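Local atomic coordinates of dimeric protein of unknown function and ferredoxin-like fold (Bacteroides fragilis, PDB entry 3FMB), a protein that is of unknown function but forms a dimer of ferredoxin-like subunits and belongs to the stress-responsive alpha/beta-barrel (Dabb) family. Residues V21-L26 / E109-V114; F27-D32 / K102-T107; S44-I49 / I62-N67; S57-I62 / S80-L85. All blocks are in the same frame, centred on the assembly; numbering follows the deposited sequence. Where two conformers were deposited one is given.

Interaction 1: residues V21-L26 / E109-V114. With SO4 (sulfate ion), chain C.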
loop_
_atom_site.group_PDB
_atom_site.type_symbol
_atom_site.label_atom_id
_atom_site.label_comp_id
_atom_site.label_asym_id
_atom_site.label_seq_id
_atom_site.Cartn_x
_atom_site.Cartn_y
_atom_site.Cartn_z
ATOM N N VAL A 21 -3.932 -12.857 4.935
ATOM C CA VAL A 21 -4.144 -11.411 4.981
ATOM C C VAL A 21 -2.904 -10.655 4.500
ATOM O O VAL A 21 -1.786 -10.953 4.917
ATOM C CB VAL A 21 -4.536 -10.950 6.420
ATOM C CG1 VAL A 21 -4.441 -9.455 6.565
ATOM C CG2 VAL A 21 -5.945 -11.475 6.764
ATOM N N LYS A 22 -3.122 -9.675 3.619
ATOM C CA LYS A 22 -2.121 -8.679 3.296
ATOM C C LYS A 22 -2.352 -7.426 4.131
ATOM O O LYS A 22 -3.463 -6.899 4.188
ATOM C CB LYS A 22 -2.128 -8.339 1.803
ATOM C CG LYS A 22 -1.825 -9.573 0.924
ATOM C CD LYS A 22 -1.349 -9.208 -0.461
ATOM C CE LYS A 22 -1.174 -10.419 -1.358
ATOM N NZ LYS A 22 -0.603 -9.990 -2.676
ATOM N N HIS A 23 -1.289 -6.968 4.779
ATOM C CA HIS A 23 -1.296 -5.789 5.636
ATOM C C HIS A 23 -0.392 -4.767 4.922
ATOM O O HIS A 23 0.846 -4.963 4.813
ATOM C CB HIS A 23 -0.721 -6.150 7.027
ATOM C CG HIS A 23 -0.437 -4.973 7.927
ATOM N ND1 HIS A 23 -1.414 -4.118 8.377
ATOM C CD2 HIS A 23 0.725 -4.521 8.459
ATOM C CE1 HIS A 23 -0.867 -3.198 9.160
ATOM N NE2 HIS A 23 0.440 -3.400 9.199
ATOM N N ILE A 24 -1.004 -3.733 4.360
ATOM C CA ILE A 24 -0.260 -2.744 3.579
ATOM C C ILE A 24 -0.400 -1.399 4.260
ATOM O O ILE A 24 -1.521 -0.936 4.540
ATOM C CB ILE A 24 -0.769 -2.635 2.123
ATOM C CG1 ILE A 24 -0.659 -4.009 1.432
ATOM C CG2 ILE A 24 -0.002 -1.489 1.366
ATOM C CD1 ILE A 24 -0.813 -3.924 -0.112
ATOM N N VAL A 25 0.737 -0.756 4.501
ATOM C CA VAL A 25 0.742 0.565 5.188
ATOM C C VAL A 25 1.649 1.509 4.393
ATOM O O VAL A 25 2.762 1.139 4.016
ATOM C CB VAL A 25 1.240 0.506 6.696
ATOM C CG1 VAL A 25 1.010 1.882 7.408
ATOM C CG2 VAL A 25 0.610 -0.679 7.462
ATOM N N LEU A 26 1.136 2.700 4.107
ATOM C CA LEU A 26 1.957 3.763 3.522
ATOM C C LEU A 26 2.067 4.909 4.542
ATOM O O LEU A 26 1.095 5.197 5.288
ATOM C CB LEU A 26 1.324 4.276 2.237
ATOM C CG LEU A 26 1.122 3.287 1.084
ATOM C CD1 LEU A 26 0.501 4.001 -0.167
ATOM C CD2 LEU A 26 2.344 2.472 0.731
ATOM N N GLU A 109 3.671 12.393 9.377
ATOM C CA GLU A 109 2.504 13.219 9.149
ATOM C C GLU A 109 1.250 12.353 9.018
ATOM O O GLU A 109 0.231 12.640 9.661
ATOM C CB GLU A 109 2.718 14.072 7.902
ATOM C CG GLU A 109 1.591 15.003 7.530
ATOM C CD GLU A 109 1.217 16.033 8.577
ATOM O OE1 GLU A 109 1.952 16.251 9.569
ATOM O OE2 GLU A 109 0.153 16.657 8.377
ATOM N N SER A 110 1.306 11.324 8.183
ATOM C CA SER A 110 0.109 10.508 7.876
ATOM C C SER A 110 0.463 9.052 7.731
ATOM O O SER A 110 1.589 8.708 7.318
ATOM C CB SER A 110 -0.562 10.988 6.577
ATOM O OG SER A 110 -0.791 12.379 6.590
ATOM N N ARG A 111 -0.503 8.204 8.099
ATOM C CA ARG A 111 -0.462 6.764 7.905
ATOM C C ARG A 111 -1.764 6.339 7.235
ATOM O O ARG A 111 -2.864 6.697 7.673
ATOM C CB ARG A 111 -0.320 6.051 9.251
ATOM C CG ARG A 111 -0.443 4.550 9.205
ATOM C CD ARG A 111 -0.423 3.973 10.616
ATOM N NE ARG A 111 -0.669 2.523 10.648
ATOM C CZ ARG A 111 -1.854 1.938 10.599
ATOM N NH1 ARG A 111 -2.955 2.636 10.462
ATOM N NH2 ARG A 111 -1.927 0.623 10.637
ATOM N N ALA A 112 -1.625 5.502 6.221
ATOM C CA ALA A 112 -2.740 4.933 5.461
ATOM C C ALA A 112 -2.566 3.421 5.508
ATOM O O ALA A 112 -1.456 2.909 5.291
ATOM C CB ALA A 112 -2.705 5.435 3.997
ATOM N N CYS A 113 -3.633 2.687 5.804
ATOM C CA CYS A 113 -3.523 1.244 5.859
ATOM C C CYS A 113 -4.783 0.523 5.397
ATOM O O CYS A 113 -5.896 0.908 5.719
ATOM C CB CYS A 113 -3.202 0.783 7.301
ATOM S SG CYS A 113 -3.307 -1.024 7.610
ATOM N N VAL A 114 -4.579 -0.552 4.651
ATOM C CA VAL A 114 -5.642 -1.458 4.259
ATOM C C VAL A 114 -5.151 -2.860 4.535
ATOM O O VAL A 114 -4.033 -3.209 4.169
ATOM C CB VAL A 114 -5.996 -1.325 2.768
ATOM C CG1 VAL A 114 -6.946 -2.507 2.335
ATOM C CG2 VAL A 114 -6.586 0.089 2.471
HETATM S S SO4 C . 1.445 -0.876 11.413
HETATM O O1 SO4 C . 2.308 -1.808 10.551
HETATM O O2 SO4 C . 1.839 -0.846 12.819
HETATM O O3 SO4 C . -0.006 -1.185 11.384
HETATM O O4 SO4 C . 1.606 0.539 10.996
#
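His23 and Arg111 reach from neighbouring strands to one sulfate ion, probably taken up from the crystallisation liquor. His23 NE2 donates to sulfate O1 at 2.8 Å with an N-H...O angle of 180°, which puts the anion at the edge of the ring and in its plane. Arg111 meets the same ion edge-on with two nitrogens: NE gives its hydrogen to O4 at 3.0 Å, and NH2 gives its own to O3 at 2.7 Å. An extended chain from CG to NE lets the arginine span this distance, and on the way its CG passes Val25 CG1 at 3.5 Å. Cys113 SG sits 4.4 Å from the centroid of the His23 ring, 60° off the normal, an oblique sulfur-aromatic approach.

Further out, Asp115 accepts a hydrogen bond from His23 ND1 and so fixes the rotation of the ring. Glu72 of the second subunit forms a salt bridge with Arg111 NH1. Beneath these groups the backbones run antiparallel, 159° between directions. Ile24 pairs with Val114 and Leu26 with Ala112 through two hydrogen bonds each, while Val25 and Cys113 form the non-hydrogen-bonded pair between them. The Ile24, Leu26 and Ala112 side chains lie on the face turned to the second subunit, where Ile24 packs on its own counterpart. A central strand beside an outermost strand of this chain's sheet, with one face toward helices and the other toward a partner subunit, is consistent with the dimeric alpha/beta barrel of this family, built from ferredoxin-like subunits.

Interaction 2: residues F27-D32 / K102-T107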
loop_
_atom_site.group_PDB
_atom_site.type_symbol
_atom_site.label_atom_id
_atom_site.label_comp_id
_atom_site.label_asym_id
_atom_site.label_seq_id
_atom_site.Cartn_x
_atom_site.Cartn_y
_atom_site.Cartn_z
ATOM N N PHE A 27 3.258 5.501 4.595
ATOM C CA PHE A 27 3.553 6.637 5.440
ATOM C C PHE A 27 4.037 7.859 4.630
ATOM O O PHE A 27 4.825 7.747 3.669
ATOM C CB PHE A 27 4.654 6.292 6.450
ATOM C CG PHE A 27 4.304 5.194 7.382
ATOM C CD1 PHE A 27 3.628 5.459 8.561
ATOM C CD2 PHE A 27 4.669 3.883 7.083
ATOM C CE1 PHE A 27 3.291 4.417 9.446
ATOM C CE2 PHE A 27 4.350 2.850 7.967
ATOM C CZ PHE A 27 3.691 3.118 9.130
ATOM N N LYS A 28 3.633 9.026 5.112
ATOM C CA LYS A 28 4.101 10.315 4.620
ATOM C C LYS A 28 4.691 11.082 5.801
ATOM O O LYS A 28 4.085 11.243 6.867
ATOM C CB LYS A 28 2.938 11.068 3.976
ATOM C CG LYS A 28 3.358 12.403 3.353
ATOM C CD LYS A 28 2.230 12.999 2.474
ATOM C CE LYS A 28 2.604 14.373 1.955
ATOM N NZ LYS A 28 1.887 14.718 0.671
ATOM N N LEU A 29 5.882 11.593 5.604
ATOM C CA LEU A 29 6.549 12.339 6.624
ATOM C C LEU A 29 6.220 13.803 6.416
ATOM O O LEU A 29 5.900 14.222 5.295
ATOM C CB LEU A 29 8.049 12.105 6.542
ATOM C CG LEU A 29 8.506 10.649 6.717
ATOM C CD1 LEU A 29 10.061 10.735 6.661
ATOM C CD2 LEU A 29 7.971 9.997 8.001
ATOM N N ARG A 30 6.314 14.596 7.477
ATOM C CA ARG A 30 5.975 16.032 7.383
ATOM C C ARG A 30 6.814 16.752 6.330
ATOM O O ARG A 30 8.029 16.577 6.255
ATOM C CB ARG A 30 6.160 16.766 8.722
ATOM C CG ARG A 30 5.336 16.270 9.860
ATOM C CD ARG A 30 5.557 17.139 11.094
ATOM N NE ARG A 30 6.786 16.763 11.784
ATOM C CZ ARG A 30 7.914 17.469 11.798
ATOM N NH1 ARG A 30 8.012 18.630 11.168
ATOM N NH2 ARG A 30 8.953 17.003 12.473
ATOM N N ASP A 31 6.147 17.599 5.552
ATOM C CA ASP A 31 6.766 18.314 4.456
ATOM C C ASP A 31 8.007 19.116 4.872
ATOM O O ASP A 31 8.987 19.184 4.144
ATOM C CB ASP A 31 5.752 19.273 3.828
ATOM C CG ASP A 31 4.756 18.589 2.930
ATOM O OD1 ASP A 31 5.033 17.477 2.416
ATOM O OD2 ASP A 31 3.674 19.197 2.718
ATOM N N ASP A 32 7.961 19.711 6.051
ATOM C CA ASP A 32 9.035 20.580 6.492
ATOM C C ASP A 32 10.249 19.877 7.111
ATOM O O ASP A 32 11.188 20.542 7.513
ATOM C CB ASP A 32 8.471 21.635 7.463
ATOM C CG ASP A 32 7.960 21.043 8.796
ATOM O OD1 ASP A 32 8.037 19.826 9.060
ATOM O OD2 ASP A 32 7.454 21.835 9.612
ATOM N N LYS A 102 8.443 3.592 16.349
ATOM C CA LYS A 102 8.854 4.829 17.029
ATOM C C LYS A 102 9.886 5.614 16.246
ATOM O O LYS A 102 9.997 6.842 16.411
ATOM C CB LYS A 102 9.374 4.564 18.456
ATOM C CG LYS A 102 8.262 4.454 19.431
ATOM C CD LYS A 102 8.740 4.281 20.863
ATOM C CE LYS A 102 7.566 3.802 21.775
ATOM N NZ LYS A 102 8.033 3.183 23.060
ATOM N N ILE A 103 10.638 4.928 15.390
ATOM C CA ILE A 103 11.620 5.604 14.507
ATOM C C ILE A 103 10.936 6.756 13.707
ATOM O O ILE A 103 11.545 7.803 13.461
ATOM C CB ILE A 103 12.337 4.598 13.596
ATOM C CG1 ILE A 103 13.248 3.660 14.410
ATOM C CG2 ILE A 103 13.218 5.295 12.492
ATOM C CD1 ILE A 103 13.690 2.454 13.612
ATOM N N LEU A 104 9.676 6.531 13.327
ATOM C CA LEU A 104 8.890 7.490 12.567
ATOM C C LEU A 104 8.171 8.555 13.394
ATOM O O LEU A 104 7.657 9.538 12.827
ATOM C CB LEU A 104 7.852 6.745 11.733
ATOM C CG LEU A 104 8.310 5.669 10.746
ATOM C CD1 LEU A 104 7.101 5.078 9.957
ATOM C CD2 LEU A 104 9.406 6.194 9.807
ATOM N N ALA A 105 8.133 8.400 14.726
ATOM C CA ALA A 105 7.216 9.195 15.532
ATOM C C ALA A 105 7.438 10.703 15.402
ATOM O O ALA A 105 6.482 11.488 15.313
ATOM C CB ALA A 105 7.294 8.778 17.027
ATOM N N GLU A 106 8.685 11.124 15.436
ATOM C CA GLU A 106 8.984 12.550 15.420
ATOM C C GLU A 106 8.663 13.231 14.092
ATOM O O GLU A 106 8.413 14.440 14.077
ATOM C CB GLU A 106 10.460 12.804 15.751
ATOM C CG GLU A 106 10.737 12.939 17.201
ATOM C CD GLU A 106 10.011 14.139 17.837
ATOM O OE1 GLU A 106 10.298 15.318 17.478
ATOM O OE2 GLU A 106 9.136 13.865 18.686
ATOM N N THR A 107 8.724 12.478 12.993
ATOM C CA THR A 107 8.603 13.065 11.645
ATOM C C THR A 107 7.335 12.720 10.866
ATOM O O THR A 107 7.042 13.363 9.858
ATOM C CB THR A 107 9.842 12.750 10.793
ATOM O OG1 THR A 107 10.007 11.335 10.663
ATOM C CG2 THR A 107 11.118 13.359 11.427
#
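The Phe27 ring carries Leu104 CD1 over the centre of one face: the methyl carbon lies 3.7 Å from the ring centroid and only 7° off the normal, a CH-pi contact. All six ring carbons are therefore at nearly equal range, and the two side chains cross at about a right angle. The flat guanidinium of Arg30 is used at its edge instead. In the conformer described, its NH2 donates to Glu106 O at 3.1 Å, with an N-H...O angle of 170° and the oxygen almost in the guanidinium plane. A bend at chi3 (-81°) turns the group back toward the 102-107 segment.

Arg30 grips the loop a second time through its backbone: its N donates to Thr107 O at 2.8 Å in a nearly straight bond, the firmer of the two. Two successive carbonyls, those of Glu106 and Thr107, are thus held by a single residue when the side chain takes this conformation. Between the ring contact and this polar end lies Leu29, whose CD2 meets Thr107 OG1 at 3.6 Å and Leu104 CD2 more loosely at 4.4 Å. Thr107 brings its hydroxyl there because OG1 stands between the backbone N and the carbonyl carbon.

Val41 and Phe45 of helix 35-50 pack on Leu104, and Ile76 of the neighbouring strand touches both Phe27 and Leu104. The apolar part consequently belongs to the core between helix and sheet. The whole joins the end of the first strand to the connection entering the last, two neighbours in the antiparallel sheet of the ferredoxin-like fold.

Interaction 3: residues S44-I49 / I62-N67. With EDO (1,2-ethanediol), chain D.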
loop_
_atom_site.group_PDB
_atom_site.type_symbol
_atom_site.label_atom_id
_atom_site.label_comp_id
_atom_site.label_asym_id
_atom_site.label_seq_id
_atom_site.Cartn_x
_atom_site.Cartn_y
_atom_site.Cartn_z
ATOM N N SER A 44 16.510 4.049 8.484
ATOM C CA SER A 44 16.486 3.403 9.792
ATOM C C SER A 44 15.240 2.520 9.982
ATOM O O SER A 44 15.344 1.393 10.478
ATOM C CB SER A 44 16.585 4.431 10.920
ATOM O OG SER A 44 17.868 4.991 10.925
ATOM N N PHE A 45 14.082 3.044 9.573
ATOM C CA PHE A 45 12.797 2.331 9.623
ATOM C C PHE A 45 12.832 1.080 8.760
ATOM O O PHE A 45 12.479 0.028 9.222
ATOM C CB PHE A 45 11.676 3.236 9.147
ATOM C CG PHE A 45 10.319 2.587 9.186
ATOM C CD1 PHE A 45 9.693 2.338 10.413
ATOM C CD2 PHE A 45 9.677 2.192 8.027
ATOM C CE1 PHE A 45 8.438 1.750 10.463
ATOM C CE2 PHE A 45 8.394 1.592 8.093
ATOM C CZ PHE A 45 7.812 1.383 9.330
ATOM N N LYS A 46 13.301 1.209 7.522
ATOM C CA LYS A 46 13.410 0.052 6.608
ATOM C C LYS A 46 14.248 -1.059 7.241
ATOM O O LYS A 46 13.821 -2.214 7.250
ATOM C CB LYS A 46 14.030 0.455 5.276
ATOM C CG LYS A 46 14.373 -0.697 4.312
ATOM C CD LYS A 46 14.710 -0.116 2.941
ATOM C CE LYS A 46 15.280 -1.126 2.012
ATOM N NZ LYS A 46 14.247 -2.035 1.703
ATOM N N GLU A 47 15.424 -0.700 7.756
ATOM C CA GLU A 47 16.315 -1.659 8.417
ATOM C C GLU A 47 15.653 -2.336 9.615
ATOM O O GLU A 47 15.803 -3.542 9.801
ATOM C CB GLU A 47 17.603 -0.967 8.877
ATOM C CG GLU A 47 18.675 -1.907 9.415
ATOM C CD GLU A 47 19.807 -1.163 10.121
ATOM O OE1 GLU A 47 20.976 -1.361 9.732
ATOM O OE2 GLU A 47 19.528 -0.379 11.066
ATOM N N ALA A 48 14.943 -1.551 10.427
ATOM C CA ALA A 48 14.320 -2.048 11.662
ATOM C C ALA A 48 13.172 -3.011 11.354
ATOM O O ALA A 48 13.067 -4.066 11.989
ATOM C CB ALA A 48 13.835 -0.869 12.543
ATOM N N ILE A 49 12.330 -2.647 10.386
ATOM C CA ILE A 49 11.222 -3.519 9.968
ATOM C C ILE A 49 11.717 -4.823 9.366
ATOM O O ILE A 49 11.213 -5.915 9.682
ATOM C CB ILE A 49 10.269 -2.815 8.984
ATOM C CG1 ILE A 49 9.534 -1.652 9.695
ATOM C CG2 ILE A 49 9.267 -3.839 8.383
ATOM C CD1 ILE A 49 8.524 -2.053 10.864
ATOM N N ILE A 62 7.499 -9.694 4.823
ATOM C CA ILE A 62 7.515 -8.253 5.118
ATOM C C ILE A 62 8.615 -7.592 4.293
ATOM O O ILE A 62 9.668 -8.162 4.044
ATOM C CB ILE A 62 7.675 -7.921 6.650
ATOM C CG1 ILE A 62 7.265 -6.484 6.983
ATOM C CG2 ILE A 62 9.126 -8.345 7.164
ATOM C CD1 ILE A 62 6.791 -6.281 8.466
ATOM N N GLU A 63 8.312 -6.409 3.790
ATOM C CA GLU A 63 9.317 -5.587 3.149
ATOM C C GLU A 63 8.932 -4.127 3.276
ATOM O O GLU A 63 7.734 -3.799 3.386
ATOM C CB GLU A 63 9.446 -5.961 1.676
ATOM C CG GLU A 63 8.258 -5.577 0.840
ATOM C CD GLU A 63 8.239 -6.207 -0.537
ATOM O OE1 GLU A 63 8.963 -7.198 -0.771
ATOM O OE2 GLU A 63 7.454 -5.733 -1.380
ATOM N N VAL A 64 9.954 -3.262 3.255
ATOM C CA VAL A 64 9.731 -1.814 3.243
ATOM C C VAL A 64 10.287 -1.251 1.938
ATOM O O VAL A 64 11.445 -1.505 1.599
ATOM C CB VAL A 64 10.366 -1.128 4.470
ATOM C CG1 VAL A 64 10.361 0.401 4.307
ATOM C CG2 VAL A 64 9.613 -1.588 5.742
ATOM N N GLY A 65 9.446 -0.494 1.249
ATOM C CA GLY A 65 9.804 0.175 0.014
ATOM C C GLY A 65 9.900 1.670 0.229
ATOM O O GLY A 65 9.059 2.279 0.849
ATOM N N LEU A 66 10.973 2.255 -0.280
ATOM C CA LEU A 66 11.163 3.706 -0.220
ATOM C C LEU A 66 10.848 4.313 -1.598
ATOM O O LEU A 66 11.339 3.836 -2.627
ATOM C CB LEU A 66 12.605 4.020 0.252
ATOM C CG LEU A 66 13.034 3.462 1.616
ATOM C CD1 LEU A 66 14.412 4.011 1.975
ATOM C CD2 LEU A 66 11.924 3.811 2.653
ATOM N N ASN A 67 9.953 5.311 -1.628
ATOM C CA ASN A 67 9.475 5.848 -2.860
ATOM C C ASN A 67 10.567 6.366 -3.793
ATOM O O ASN A 67 11.443 7.124 -3.377
ATOM C CB ASN A 67 8.505 6.980 -2.587
ATOM C CG ASN A 67 7.958 7.562 -3.852
ATOM O OD1 ASN A 67 7.416 6.843 -4.690
ATOM N ND2 ASN A 67 8.159 8.858 -4.033
HETATM C C1 EDO D . 8.623 12.598 -2.280
HETATM O O1 EDO D . 8.521 12.324 -3.670
HETATM C C2 EDO D . 8.152 11.373 -1.494
HETATM O O2 EDO D . 9.060 10.290 -1.609
#
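Helix 35-50 packs along strand 61-66, an outermost strand of this chain's sheet, in the layer between helices and sheet, the two short axes running nearly antiparallel (169°) and 7.8 Å apart at closest. Val64 is the centre of the contact. Its CG2 presses against Ile49 CG2 at 3.5 Å, tighter than usual van der Waals contact, and against Phe45 CE2 at 4.1 Å; its CG1 lies 3.8 Å from Lys46 CB. Ile49 CG2 also meets Ile62 CD1 at 3.5 Å, so one methyl is wedged between two strand residues on the same face.

This is the helix-on-sheet packing that follows the first strand of a ferredoxin-like beta-alpha-beta unit; Leu78 touches Ile49 and Ile76 touches Val64, extending the apolar layer onto the next strand.

Lys46 runs past Val64 in the opposite direction, its CD passing Leu66 CG at 4.2 Å. A bend at chi4 (68°) then turns the ammonium back to the strand, where NZ donates to Val64 O at 2.9 Å, nearly in line with the carbonyl bond. Glu50 ties the same site from the helix side: its carboxylate forms a salt bridge with Lys46 NZ and accepts a hydrogen bond from Val64 N.

Interaction 4: residues S57-I62 / S80-L85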
loop_
_atom_site.group_PDB
_atom_site.type_symbol
_atom_site.label_atom_id
_atom_site.label_comp_id
_atom_site.label_asym_id
_atom_site.label_seq_id
_atom_site.Cartn_x
_atom_site.Cartn_y
_atom_site.Cartn_z
ATOM N N SER A 57 7.703 -14.446 14.746
ATOM C CA SER A 57 7.511 -15.633 13.917
ATOM C C SER A 57 6.232 -15.581 13.084
ATOM O O SER A 57 6.166 -16.200 12.024
ATOM C CB SER A 57 7.518 -16.892 14.784
ATOM O OG SER A 57 6.336 -16.959 15.556
ATOM N N VAL A 58 5.218 -14.842 13.530
ATOM C CA VAL A 58 3.965 -14.755 12.757
ATOM C C VAL A 58 4.083 -13.969 11.432
ATOM O O VAL A 58 3.156 -14.016 10.621
ATOM C CB VAL A 58 2.733 -14.204 13.578
ATOM C CG1 VAL A 58 2.404 -15.102 14.750
ATOM C CG2 VAL A 58 2.920 -12.762 14.018
ATOM N N ILE A 59 5.175 -13.225 11.214
ATOM C CA ILE A 59 5.373 -12.545 9.923
ATOM C C ILE A 59 5.651 -13.574 8.840
ATOM O O ILE A 59 6.627 -14.327 8.936
ATOM C CB ILE A 59 6.554 -11.523 9.920
ATOM C CG1 ILE A 59 6.344 -10.425 10.979
ATOM C CG2 ILE A 59 6.728 -10.884 8.509
ATOM C CD1 ILE A 59 7.650 -9.551 11.246
ATOM N N ARG A 60 4.790 -13.621 7.824
ATOM C CA ARG A 60 4.957 -14.575 6.709
ATOM C C ARG A 60 5.792 -13.935 5.574
ATOM O O ARG A 60 6.545 -14.593 4.903
ATOM C CB ARG A 60 3.590 -15.024 6.199
ATOM C CG ARG A 60 2.721 -15.640 7.289
ATOM C CD ARG A 60 3.298 -16.999 7.708
ATOM N NE ARG A 60 2.580 -17.580 8.834
ATOM C CZ ARG A 60 3.106 -17.814 10.039
ATOM N NH1 ARG A 60 4.384 -17.565 10.305
ATOM N NH2 ARG A 60 2.342 -18.312 10.993
ATOM N N LYS A 61 5.656 -12.635 5.400
ATOM C CA LYS A 61 6.448 -11.863 4.461
ATOM C C LYS A 61 6.386 -10.420 4.927
ATOM O O LYS A 61 5.344 -9.998 5.407
ATOM C CB LYS A 61 5.842 -11.946 3.055
ATOM C CG LYS A 61 6.653 -11.237 2.010
ATOM C CD LYS A 61 6.111 -11.524 0.624
ATOM C CE LYS A 61 6.814 -10.709 -0.437
ATOM N NZ LYS A 61 6.598 -11.377 -1.757
ATOM N N ILE A 62 7.499 -9.694 4.823
ATOM C CA ILE A 62 7.515 -8.253 5.118
ATOM C C ILE A 62 8.615 -7.592 4.293
ATOM O O ILE A 62 9.668 -8.162 4.044
ATOM C CB ILE A 62 7.675 -7.921 6.650
ATOM C CG1 ILE A 62 7.265 -6.484 6.983
ATOM C CG2 ILE A 62 9.126 -8.345 7.164
ATOM C CD1 ILE A 62 6.791 -6.281 8.466
ATOM N N SER A 80 3.234 -6.536 3.682
ATOM C CA SER A 80 3.406 -7.698 4.524
ATOM C C SER A 80 2.244 -8.673 4.404
ATOM O O SER A 80 1.147 -8.309 3.961
ATOM C CB SER A 80 3.596 -7.233 5.972
ATOM O OG SER A 80 2.434 -6.615 6.448
ATOM N N GLU A 81 2.513 -9.919 4.789
ATOM C CA GLU A 81 1.556 -11.016 4.750
ATOM C C GLU A 81 1.531 -11.744 6.097
ATOM O O GLU A 81 2.575 -11.994 6.705
ATOM C CB GLU A 81 1.891 -12.013 3.623
ATOM C CG GLU A 81 1.736 -11.382 2.213
ATOM C CD GLU A 81 2.219 -12.249 1.077
ATOM O OE1 GLU A 81 2.540 -13.429 1.303
ATOM O OE2 GLU A 81 2.264 -11.748 -0.058
ATOM N N PHE A 82 0.314 -12.097 6.529
ATOM C CA PHE A 82 0.055 -12.834 7.783
ATOM C C PHE A 82 -1.065 -13.844 7.525
ATOM O O PHE A 82 -1.786 -13.747 6.534
ATOM C CB PHE A 82 -0.377 -11.884 8.914
ATOM C CG PHE A 82 0.649 -10.834 9.261
ATOM C CD1 PHE A 82 0.688 -9.616 8.582
ATOM C CD2 PHE A 82 1.557 -11.059 10.294
ATOM C CE1 PHE A 82 1.659 -8.638 8.931
ATOM C CE2 PHE A 82 2.509 -10.139 10.628
ATOM C CZ PHE A 82 2.571 -8.913 9.967
ATOM N N ASP A 83 -1.239 -14.781 8.441
ATOM C CA ASP A 83 -2.308 -15.777 8.312
ATOM C C ASP A 83 -3.685 -15.201 8.555
ATOM O O ASP A 83 -4.662 -15.651 7.954
ATOM C CB ASP A 83 -2.086 -16.915 9.296
ATOM C CG ASP A 83 -0.890 -17.755 8.949
ATOM O OD1 ASP A 83 -0.366 -17.681 7.813
ATOM O OD2 ASP A 83 -0.465 -18.502 9.835
ATOM N N ASN A 84 -3.768 -14.225 9.449
ATOM C CA ASN A 84 -5.052 -13.649 9.855
ATOM C C ASN A 84 -4.858 -12.339 10.612
ATOM O O ASN A 84 -3.720 -11.955 10.914
ATOM C CB ASN A 84 -5.803 -14.675 10.722
ATOM C CG ASN A 84 -4.990 -15.105 11.901
ATOM O OD1 ASN A 84 -4.570 -14.266 12.713
ATOM N ND2 ASN A 84 -4.712 -16.398 11.989
ATOM N N LEU A 85 -5.957 -11.655 10.936
ATOM C CA LEU A 85 -5.857 -10.354 11.613
ATOM C C LEU A 85 -5.355 -10.435 13.053
ATOM O O LEU A 85 -4.835 -9.475 13.555
ATOM C CB LEU A 85 -7.190 -9.610 11.625
ATOM C CG LEU A 85 -7.681 -8.927 10.366
ATOM C CD1 LEU A 85 -8.976 -8.235 10.708
ATOM C CD2 LEU A 85 -6.593 -7.928 9.798
HETATM O O HOH W 1 0.933 -15.237 10.325
#
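Glu81 O is approached by two successive backbone amides: Arg60 N donates at 3.0 Å, and Lys61 N makes a weak bond at 3.4 Å. Both residues therefore face Glu81, the pattern of a classic beta bulge. The regular ladder resumes when Glu81 N donates to Lys61 O at 2.9 Å, and Ile62 beside Ser80 forms the next, non-hydrogen-bonded pair.

Arg60 points toward the other segment, and a bend at chi2 (-70°) carries its guanidinium across the carboxylate of Asp83, with their planes 52° apart. Two nitrogens grip side-on: NE donates to OD1 at 3.1 Å and NH2 to OD2 at 3.0 Å. Both acceptors lie near the guanidinium plane, but each oxygen is met from above the carboxylate plane, about 45° out of it, so this is a bidentate salt bridge without coplanarity. A water over one face of the guanidinium donates to Val58 O at 2.6 Å and accepts from Asp83 N, joining the two backbones.

The Phe82 ring lies alongside Ile59, with CE2 3.9 Å from Ile59 CG1, while Val88 and Tyr91 of helix 85-93 also pack on it. Lys61 and Glu81 lie side by side, pointing the same way, but their charged ends are not in contact. Ser80 OG is bonded to His23 O on the neighbouring strand. The open end of this hairpin is thus fastened by charge, water and apolar packing together; the paired opposite charges of Arg60 and Asp83 probably keep both groups ionised.

From the N terminus, strand 21-29 supplies the first segments of interactions 1 and 2. Interaction 1 closes the longest loop, bringing the last strand beside the first, and the other three nest within it. Interaction 2 closes a slightly shorter loop at the far end of strand 21-29 and encloses interactions 3 and 4. Those two cross, their segments alternating along the chain and sharing Ile62: interaction 3 ties helix 35-50 to strand 61-66, outermost in this chain's sheet, and interaction 4 joins that strand to 76-82. Strand 76-82 neighbours 21-29, so interactions 1 and 4 together span the sheet. Leu104 against Phe45 links interactions 2 and 3, whereas interactions 2 and 4 lie about 24 Å apart between centres.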